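Local coordinates for periplasmic sugar-binding protein (Chloroflexus aurantiacus, PDB 4RXU) that binds D-glucose in the cleft between its two lobes and probably delivers sugar to an ABC-type transporter as its periplasmic solute-binding component, at residues A[70-75]-A[92-96]; A[244-250]-A[269-275]. One frame throughout, in Å; residues are numbered along the deposited sequence.

Contact 1: A[70-75]-A[92-96]; sequences GSSAKE and ICPHD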
loop_
_atom_site.group_PDB
_atom_site.type_symbol
_atom_site.label_atom_id
_atom_site.label_comp_id
_atom_site.label_asym_id
_atom_site.label_seq_id
_atom_site.Cartn_x
_atom_site.Cartn_y
_atom_site.Cartn_z
ATOM N N GLY A 70 7.365 13.909 2.872
ATOM C CA GLY A 70 8.090 12.777 3.412
ATOM C C GLY A 70 8.826 13.090 4.689
ATOM O O GLY A 70 9.813 12.437 4.990
ATOM N N SER A 71 8.353 14.108 5.418
ATOM C CA SER A 71 8.974 14.556 6.663
ATOM C C SER A 71 8.003 14.500 7.827
ATOM O O SER A 71 6.988 15.203 7.826
ATOM C CB SER A 71 9.458 15.991 6.525
ATOM O OG SER A 71 9.802 16.526 7.785
ATOM N N SER A 72 8.362 13.746 8.867
ATOM C CA SER A 72 7.515 13.710 10.063
ATOM C C SER A 72 7.474 15.067 10.754
ATOM O O SER A 72 6.459 15.452 11.348
ATOM C CB SER A 72 7.988 12.685 11.067
ATOM O OG SER A 72 7.898 11.389 10.547
ATOM N N ALA A 73 8.569 15.813 10.673
ATOM C CA ALA A 73 8.578 17.113 11.301
ATOM C C ALA A 73 7.645 18.075 10.561
ATOM O O ALA A 73 6.910 18.859 11.190
ATOM C CB ALA A 73 10.001 17.665 11.363
ATOM N N LYS A 74 7.653 18.013 9.235
ATOM C CA LYS A 74 6.747 18.875 8.464
ATOM C C LYS A 74 5.301 18.432 8.676
ATOM O O LYS A 74 4.403 19.243 8.772
ATOM C CB LYS A 74 7.082 18.855 6.982
ATOM C CG LYS A 74 6.169 19.717 6.131
ATOM C CD LYS A 74 6.319 21.186 6.458
ATOM C CE LYS A 74 5.516 22.141 5.592
ATOM N NZ LYS A 74 5.986 22.248 4.203
ATOM N N GLU A 75 5.087 17.126 8.728
ATOM C CA GLU A 75 3.767 16.590 9.020
ATOM C C GLU A 75 3.176 17.166 10.314
ATOM O O GLU A 75 2.042 17.608 10.363
ATOM C CB GLU A 75 3.902 15.078 9.087
ATOM C CG GLU A 75 2.658 14.343 9.519
ATOM C CD GLU A 75 2.999 12.880 9.598
ATOM O OE1 GLU A 75 3.382 12.421 10.709
ATOM O OE2 GLU A 75 2.964 12.219 8.533
ATOM N N ILE A 92 -5.525 12.045 8.333
ATOM C CA ILE A 92 -4.063 12.045 8.204
ATOM C C ILE A 92 -3.497 10.682 7.805
ATOM O O ILE A 92 -3.744 9.683 8.487
ATOM C CB ILE A 92 -3.356 12.557 9.493
ATOM C CG1 ILE A 92 -1.830 12.477 9.330
ATOM C CG2 ILE A 92 -3.837 11.829 10.754
ATOM C CD1 ILE A 92 -1.084 13.287 10.371
ATOM N N CYS A 93 -2.740 10.690 6.702
ATOM C CA CYS A 93 -1.942 9.563 6.304
ATOM C C CYS A 93 -0.487 9.852 6.685
ATOM O O CYS A 93 0.140 10.716 6.083
ATOM C CB CYS A 93 -2.079 9.291 4.822
ATOM S SG CYS A 93 -1.024 7.950 4.297
ATOM N N PRO A 94 0.048 9.107 7.684
ATOM C CA PRO A 94 1.360 9.420 8.160
ATOM C C PRO A 94 2.459 9.014 7.217
ATOM O O PRO A 94 2.388 7.972 6.559
ATOM C CB PRO A 94 1.480 8.603 9.459
ATOM C CG PRO A 94 0.532 7.474 9.284
ATOM C CD PRO A 94 -0.619 8.132 8.572
ATOM N N HIS A 95 3.500 9.829 7.183
ATOM C CA HIS A 95 4.724 9.375 6.536
ATOM C C HIS A 95 5.390 8.230 7.290
ATOM O O HIS A 95 5.722 7.188 6.720
ATOM C CB HIS A 95 5.717 10.496 6.389
ATOM C CG HIS A 95 6.998 10.003 5.829
ATOM N ND1 HIS A 95 7.061 9.409 4.590
ATOM C CD2 HIS A 95 8.222 9.877 6.380
ATOM C CE1 HIS A 95 8.292 8.994 4.373
ATOM N NE2 HIS A 95 9.021 9.285 5.438
ATOM N N ASP A 96 5.532 8.425 8.591
ATOM C CA ASP A 96 6.133 7.439 9.468
ATOM C C ASP A 96 5.141 7.192 10.589
ATOM O O ASP A 96 4.840 8.088 11.350
ATOM C CB ASP A 96 7.477 7.935 10.001
ATOM C CG ASP A 96 8.147 6.943 10.935
ATOM O OD1 ASP A 96 7.489 6.338 11.823
ATOM O OD2 ASP A 96 9.360 6.775 10.797
HETATM O O HOH W 1 5.338 10.601 10.403
HETATM O O HOH W 2 1.779 13.095 6.303
#
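Glu75 OE2 is gripped twice: it accepts a hydrogen bond from His95 N at 2.8 Å, nearly straight at 165° and on its syn lone pair, and it takes a second from water 2, which also donates to Cys93 O. In the periplasmic binding protein fold, here in the run of strand 61-67, helix 72-84 and strand 89-92, the pair illustrates how one carboxylate joins the start of a helix to the loop that leaves a parallel strand. The strand 89-92 ends at Ile92, and the first turn of helix 72-84 lies against what follows. Glu75 reaches across because its CG stands anti to the backbone N (chi1 174°) and the chain runs extended beyond it; on the way CG meets Ile92 CD1 at 4.0 Å, the two side chains crossing at about a right angle. The other oxygen, OE1, accepts from water 1, which in turn accepts hydrogen bonds from Ser72 OG and Asp96 N, so both carboxylate oxygens of this buried group are satisfied, and the rotation of the carboxylate is held from two directions. Further along, Asp96 OD1 accepts from Ala99 N, while Pro94 O is hydrogen-bonded to Arg119 NH1, a residue of the glucose pocket. Ser71 is the N-cap of the helix, its OG receiving Lys74 N at 3.0 Å. Just before it, Gly70, at a positive phi that suits a residue without a side chain, lies over one face of the His95 imidazole in a CH-pi contact: its CA is 3.8 Å from the ring centroid, only 13° off the normal.

Contact 2: A[244-250]-A[269-275]; sequences GKVYILA and VTEYFVT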
loop_
_atom_site.group_PDB
_atom_site.type_symbol
_atom_site.label_atom_id
_atom_site.label_comp_id
_atom_site.label_asym_id
_atom_site.label_seq_id
_atom_site.Cartn_x
_atom_site.Cartn_y
_atom_site.Cartn_z
ATOM N N GLY A 244 15.355 -18.468 -15.082
ATOM C CA GLY A 244 14.369 -19.165 -15.872
ATOM C C GLY A 244 12.986 -18.585 -15.641
ATOM O O GLY A 244 12.722 -17.426 -15.906
ATOM N N LYS A 245 12.096 -19.419 -15.151
ATOM C CA LYS A 245 10.731 -18.991 -14.885
ATOM C C LYS A 245 10.588 -18.611 -13.429
ATOM O O LYS A 245 10.645 -19.479 -12.551
ATOM C CB LYS A 245 9.786 -20.123 -15.195
ATOM C CG LYS A 245 8.331 -19.752 -15.074
ATOM C CD LYS A 245 7.553 -20.647 -15.994
ATOM C CE LYS A 245 6.475 -21.324 -15.218
ATOM N NZ LYS A 245 5.926 -22.407 -16.068
ATOM N N VAL A 246 10.339 -17.330 -13.164
ATOM C CA VAL A 246 10.522 -16.795 -11.830
ATOM C C VAL A 246 9.281 -16.081 -11.353
ATOM O O VAL A 246 8.432 -15.683 -12.132
ATOM C CB VAL A 246 11.752 -15.865 -11.735
ATOM C CG1 VAL A 246 12.991 -16.541 -12.310
ATOM C CG2 VAL A 246 11.504 -14.526 -12.417
ATOM N N TYR A 247 9.216 -15.932 -10.037
ATOM C CA TYR A 247 8.050 -15.430 -9.316
ATOM C C TYR A 247 8.508 -14.256 -8.455
ATOM O O TYR A 247 9.470 -14.385 -7.694
ATOM C CB TYR A 247 7.455 -16.586 -8.495
ATOM C CG TYR A 247 6.933 -17.610 -9.434
ATOM C CD1 TYR A 247 7.779 -18.584 -9.982
ATOM C CD2 TYR A 247 5.616 -17.577 -9.849
ATOM C CE1 TYR A 247 7.306 -19.491 -10.915
ATOM C CE2 TYR A 247 5.132 -18.498 -10.776
ATOM C CZ TYR A 247 5.986 -19.447 -11.297
ATOM O OH TYR A 247 5.516 -20.349 -12.217
ATOM N N ILE A 248 7.840 -13.113 -8.601
ATOM C CA ILE A 248 8.282 -11.868 -8.001
ATOM C C ILE A 248 7.143 -11.240 -7.196
ATOM O O ILE A 248 6.088 -10.899 -7.734
ATOM C CB ILE A 248 8.720 -10.849 -9.056
ATOM C CG1 ILE A 248 9.811 -11.430 -9.972
ATOM C CG2 ILE A 248 9.169 -9.540 -8.387
ATOM C CD1 ILE A 248 10.026 -10.661 -11.254
ATOM N N LEU A 249 7.369 -11.130 -5.888
ATOM C CA LEU A 249 6.438 -10.443 -4.974
ATOM C C LEU A 249 6.834 -8.974 -4.967
ATOM O O LEU A 249 7.679 -8.573 -4.176
ATOM C CB LEU A 249 6.514 -11.017 -3.559
ATOM C CG LEU A 249 5.513 -10.340 -2.600
ATOM C CD1 LEU A 249 4.079 -10.784 -2.869
ATOM C CD2 LEU A 249 5.916 -10.636 -1.174
ATOM N N ALA A 250 6.279 -8.192 -5.885
ATOM C CA ALA A 250 6.548 -6.736 -5.905
ATOM C C ALA A 250 5.413 -6.081 -5.128
ATOM O O ALA A 250 4.240 -6.427 -5.320
ATOM C CB ALA A 250 6.611 -6.206 -7.336
ATOM N N VAL A 269 16.259 -14.990 -17.624
ATOM C CA VAL A 269 14.873 -14.996 -17.145
ATOM C C VAL A 269 13.979 -15.220 -18.357
ATOM O O VAL A 269 13.785 -14.325 -19.188
ATOM C CB VAL A 269 14.510 -13.688 -16.416
ATOM C CG1 VAL A 269 13.026 -13.659 -16.043
ATOM C CG2 VAL A 269 15.380 -13.534 -15.179
ATOM N N THR A 270 13.476 -16.436 -18.473
ATOM C CA THR A 270 12.655 -16.802 -19.633
ATOM C C THR A 270 11.201 -16.407 -19.473
ATOM O O THR A 270 10.493 -16.253 -20.455
ATOM C CB THR A 270 12.743 -18.299 -19.954
ATOM O OG1 THR A 270 12.376 -19.056 -18.787
ATOM C CG2 THR A 270 14.179 -18.644 -20.444
ATOM N N GLU A 271 10.758 -16.248 -18.235
ATOM C CA GLU A 271 9.403 -15.812 -17.949
ATOM C C GLU A 271 9.369 -15.305 -16.525
ATOM O O GLU A 271 10.037 -15.867 -15.676
ATOM C CB GLU A 271 8.378 -16.953 -18.081
ATOM C CG GLU A 271 6.945 -16.419 -18.126
ATOM C CD GLU A 271 5.869 -17.488 -18.262
ATOM O OE1 GLU A 271 6.207 -18.689 -18.272
ATOM O OE2 GLU A 271 4.670 -17.121 -18.362
ATOM N N TYR A 272 8.577 -14.275 -16.254
ATOM C CA TYR A 272 8.388 -13.841 -14.880
ATOM C C TYR A 272 6.919 -13.534 -14.634
ATOM O O TYR A 272 6.173 -13.101 -15.541
ATOM C CB TYR A 272 9.256 -12.632 -14.508
ATOM C CG TYR A 272 8.910 -11.369 -15.254
ATOM C CD1 TYR A 272 7.890 -10.526 -14.818
ATOM C CD2 TYR A 272 9.637 -10.993 -16.386
ATOM C CE1 TYR A 272 7.565 -9.372 -15.523
ATOM C CE2 TYR A 272 9.329 -9.835 -17.098
ATOM C CZ TYR A 272 8.294 -9.034 -16.674
ATOM O OH TYR A 272 8.002 -7.897 -17.397
ATOM N N PHE A 273 6.517 -13.811 -13.395
ATOM C CA PHE A 273 5.227 -13.443 -12.839
ATOM C C PHE A 273 5.481 -12.391 -11.775
ATOM O O PHE A 273 6.331 -12.583 -10.911
ATOM C CB PHE A 273 4.552 -14.678 -12.247
ATOM C CG PHE A 273 4.226 -15.721 -13.268
ATOM C CD1 PHE A 273 5.155 -16.695 -13.620
ATOM C CD2 PHE A 273 2.996 -15.713 -13.891
ATOM C CE1 PHE A 273 4.846 -17.647 -14.573
ATOM C CE2 PHE A 273 2.685 -16.660 -14.843
ATOM C CZ PHE A 273 3.613 -17.624 -15.184
ATOM N N VAL A 274 4.809 -11.249 -11.858
ATOM C CA VAL A 274 5.067 -10.151 -10.930
ATOM C C VAL A 274 3.760 -9.510 -10.480
ATOM O O VAL A 274 2.822 -9.291 -11.266
ATOM C CB VAL A 274 6.001 -9.058 -11.510
ATOM C CG1 VAL A 274 5.382 -8.350 -12.714
ATOM C CG2 VAL A 274 6.407 -8.081 -10.416
ATOM N N THR A 275 3.733 -9.184 -9.192
ATOM C CA THR A 275 2.570 -8.640 -8.518
ATOM C C THR A 275 2.656 -7.126 -8.430
ATOM O O THR A 275 3.621 -6.533 -8.872
ATOM C CB THR A 275 2.430 -9.248 -7.107
ATOM O OG1 THR A 275 3.550 -8.875 -6.307
ATOM C CG2 THR A 275 2.326 -10.731 -7.184
HETATM O O HOH W 3 3.586 -20.487 -17.547
#
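Tyr247 and Phe273 leave neighbouring parallel strands on the same face and run side by side. In Tyr247, CG lies anti to the carbonyl carbon (chi1 -66°), which carries the ring from CB along its neighbour. CD2 comes near Phe273 CB and CD1, CE2 makes the closest approach at 3.4 Å to Phe273 CD1, and CZ passes CD1 and CE1. The hydroxyl OH, at the tip, rests 3.6 Å from Phe273 CE1 and finds its hydrogen bond with His149 O. The planes are within 7° of parallel, yet the centroids are 5.0 Å apart and slid so far that the rings barely overlap. A leucine in place of Tyr247 would probably leave His149 O without this hydroxyl and open a gap beside the Phe273 ring. On the same face, Lys245 and Glu271 extend alongside each other; Lys245 CD touches Glu271 OE1, but NZ stays 4.3 Å from that oxygen, beyond a salt bridge. On the face of Val246, Ile248, Tyr272 and Val274 the contacts are apolar: Val246 CG2 packs on Tyr272 CB, and Ile248 CG2 on Val274 CG2 at 3.7 Å, with Phe263 of helix 253-264 covering Val246 and Ile248. Between the faces, backbone bonds run from Val246 N to Glu271 O and from Phe273 N to Val246 O, then from Ile248 N to Phe273 O. At one end Gly244 O accepts from both Thr270 N and Glu271 N, which approach from one face of its plane; at the other, Thr275 OG1 donates to Ala250 O at 2.7 Å. Strand 246-249, helix 253-264 and edge strand 269-274 form a beta-alpha-beta unit, the repeating element of the parallel sheet in periplasmic binding protein lobes.

How the contacts relate
From the N terminus, the chain first meets contact 1. After strand 61-67 it enters helix 72-84, and strand 89-92 then brings it back, so that the loop at 92-96 closes on the start of that helix with 16 residues between. Contact 2 comes much later: strand 246-249 is followed by helix 253-264, and strand 269-274 closes a second excursion of 18 residues. The two closures are in series, neither nested nor crossed. Contact 1 ties helix to loop beside the sheet that includes strands 61-67 and 89-92, contact 2 strand to strand in the parallel sheet that ends in strand 269-274. Their centres are 34 Å apart, on opposite sides of the chain's centre, and their nearest atoms remain about 18 Å apart.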